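Side-chain contact in DR2417 (Deinococcus radiodurans, PDB 4XWW), which degrades RNA as a 5'-3' exonuclease, probably also matures rRNA and perhaps cuts as an endonuclease, and forms a homodimer with two zinc ions per subunit: residues N345-P348 and G349-D352. Residues are numbered along the deposited sequence; the frame is centred on the assembly and turned at random.
Sequences NPIP and GNED. With nucleotides of chain C.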
loop_
_atom_site.group_PDB
_atom_site.type_symbol
_atom_site.label_atom_id
_atom_site.label_comp_id
_atom_site.label_asym_id
_atom_site.label_seq_id
_atom_site.Cartn_x
_atom_site.Cartn_y
_atom_site.Cartn_z
ATOM N N ASN A 345 -0.744 -12.850 -6.206
ATOM C CA ASN A 345 -1.264 -11.504 -6.257
ATOM C C ASN A 345 -0.748 -10.821 -5.016
ATOM O O ASN A 345 -0.655 -11.451 -3.967
ATOM C CB ASN A 345 -2.791 -11.481 -6.259
ATOM C CG ASN A 345 -3.385 -11.624 -7.632
ATOM O OD1 ASN A 345 -2.889 -11.056 -8.607
ATOM N ND2 ASN A 345 -4.486 -12.364 -7.712
ATOM N N PRO A 346 -0.448 -9.523 -5.102
ATOM C CA PRO A 346 -0.034 -8.830 -3.876
ATOM C C PRO A 346 -1.130 -8.786 -2.818
ATOM O O PRO A 346 -2.271 -8.431 -3.096
ATOM C CB PRO A 346 0.267 -7.399 -4.346
ATOM C CG PRO A 346 0.361 -7.474 -5.835
ATOM C CD PRO A 346 -0.489 -8.627 -6.272
ATOM N N ILE A 347 -0.777 -9.186 -1.613
ATOM C CA ILE A 347 -1.670 -9.061 -0.473
ATOM C C ILE A 347 -1.775 -7.569 -0.134
ATOM O O ILE A 347 -0.777 -6.862 -0.199
ATOM C CB ILE A 347 -1.131 -9.877 0.705
ATOM C CG1 ILE A 347 -1.096 -11.362 0.316
ATOM C CG2 ILE A 347 -1.957 -9.640 1.967
ATOM C CD1 ILE A 347 -0.311 -12.224 1.263
ATOM N N PRO A 348 -2.983 -7.092 0.208
ATOM C CA PRO A 348 -3.165 -5.677 0.561
ATOM C C PRO A 348 -2.092 -5.180 1.514
ATOM O O PRO A 348 -1.829 -5.807 2.545
ATOM C CB PRO A 348 -4.541 -5.665 1.222
ATOM C CG PRO A 348 -5.276 -6.757 0.515
ATOM C CD PRO A 348 -4.260 -7.830 0.227
ATOM N N GLY A 349 -1.448 -4.078 1.142
ATOM C CA GLY A 349 -0.324 -3.567 1.893
ATOM C C GLY A 349 1.023 -3.864 1.251
ATOM O O GLY A 349 2.015 -3.193 1.543
ATOM N N ASN A 350 1.064 -4.872 0.381
ATOM C CA ASN A 350 2.323 -5.273 -0.251
ATOM C C ASN A 350 2.433 -4.792 -1.690
ATOM O O ASN A 350 3.397 -5.110 -2.377
ATOM C CB ASN A 350 2.483 -6.800 -0.206
ATOM C CG ASN A 350 2.635 -7.322 1.206
ATOM O OD1 ASN A 350 3.025 -6.580 2.107
ATOM N ND2 ASN A 350 2.325 -8.599 1.409
ATOM N N GLU A 351 1.448 -4.020 -2.137
ATOM C CA GLU A 351 1.402 -3.561 -3.522
ATOM C C GLU A 351 2.667 -2.804 -3.957
ATOM O O GLU A 351 3.215 -3.061 -5.033
ATOM C CB GLU A 351 0.171 -2.676 -3.746
ATOM C CG GLU A 351 -1.159 -3.442 -3.790
ATOM C CD GLU A 351 -1.900 -3.448 -2.461
ATOM O OE1 GLU A 351 -1.320 -3.030 -1.439
ATOM O OE2 GLU A 351 -3.077 -3.866 -2.449
ATOM N N ASP A 352 3.117 -1.866 -3.129
ATOM C CA ASP A 352 4.308 -1.077 -3.444
ATOM C C ASP A 352 5.570 -1.925 -3.565
ATOM O O ASP A 352 6.425 -1.679 -4.435
ATOM C CB ASP A 352 4.532 0.001 -2.378
ATOM C CG ASP A 352 3.758 1.275 -2.659
ATOM O OD1 ASP A 352 3.320 1.468 -3.814
ATOM O OD2 ASP A 352 3.606 2.093 -1.726
ATOM P P U C 2 -5.150 -15.502 -1.871
ATOM O OP1 U C 2 -4.608 -16.851 -1.598
ATOM O OP2 U C 2 -6.605 -15.324 -2.081
ATOM O "O5'" U C 2 -4.745 -14.507 -0.694
ATOM C "C5'" U C 2 -3.403 -14.452 -0.185
ATOM C "C4'" U C 2 -3.416 -14.210 1.306
ATOM O "O4'" U C 2 -3.789 -12.830 1.582
ATOM C "C3'" U C 2 -4.383 -15.076 2.112
ATOM O "O3'" U C 2 -3.747 -15.465 3.319
ATOM C "C2'" U C 2 -5.514 -14.110 2.447
ATOM O "O2'" U C 2 -6.211 -14.463 3.623
ATOM C "C1'" U C 2 -4.737 -12.810 2.625
ATOM N N1 U C 2 -5.552 -11.595 2.498
ATOM C C2 U C 2 -5.319 -10.572 3.397
ATOM O O2 U C 2 -4.473 -10.637 4.270
ATOM N N3 U C 2 -6.118 -9.468 3.231
ATOM C C4 U C 2 -7.103 -9.284 2.286
ATOM O O4 U C 2 -7.736 -8.227 2.267
ATOM C C5 U C 2 -7.286 -10.389 1.396
ATOM C C6 U C 2 -6.523 -11.481 1.530
ATOM P P U C 3 -3.939 -16.946 3.873
ATOM O OP1 U C 3 -4.759 -17.698 2.897
ATOM O OP2 U C 3 -4.375 -16.855 5.286
ATOM O "O5'" U C 3 -2.464 -17.539 3.816
ATOM C "C5'" U C 3 -1.717 -17.510 2.590
ATOM C "C4'" U C 3 -0.294 -17.103 2.872
ATOM O "O4'" U C 3 -0.199 -15.652 2.878
ATOM C "C3'" U C 3 0.257 -17.577 4.215
ATOM O "O3'" U C 3 1.580 -18.059 4.048
ATOM C "C2'" U C 3 0.238 -16.315 5.071
ATOM O "O2'" U C 3 1.226 -16.300 6.082
ATOM C "C1'" U C 3 0.510 -15.238 4.025
ATOM N N1 U C 3 0.025 -13.912 4.422
ATOM C C2 U C 3 0.901 -12.849 4.320
ATOM O O2 U C 3 2.040 -12.968 3.902
ATOM N N3 U C 3 0.390 -11.641 4.720
ATOM C C4 U C 3 -0.876 -11.389 5.203
ATOM O O4 U C 3 -1.185 -10.239 5.522
ATOM C C5 U C 3 -1.720 -12.540 5.285
ATOM C C6 U C 3 -1.250 -13.734 4.905
#
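With chi1 of -66°, Asn350 sets CG anti to its own carbonyl carbon and swings the amide back beside Ile347, where ND2 lies 3.8 Å from Ile347 CB; the polar partner of ND2 is Gln314, whose OE1 also takes the N-H of Ile347. Glu351, bent at chi2 (97°), folds its carboxylate back against Pro348 and Gly349. There OE1 accepts the N-H of Gly349 at 2.8 Å, on its syn side but 31° out of the carboxylate plane, and OE2 rests 3.5 Å from Pro348 CA. The backbone from Ile347 to Asn350 forms a type II beta turn, closed by Asn350 N to Ile347 O at 2.8 Å, with Gly349 at the positive phi usual for its third position. Ile347 and Pro348, the first two turn residues, meet the RNA. Ile347 CD1 lies over the face of the U3 base of chain C, 3.3 Å from C2, while CG1 lies 3.3 Å from O4' of the U2 ribose; Pro348 CG sits over the U2 base face at its C4/O4 end. Within the beta-CASP domain, the turn links strand 339-342 of the parallel sheet to helix 351-364, whose first residue, Glu351, packs on Glu351 of the second subunit.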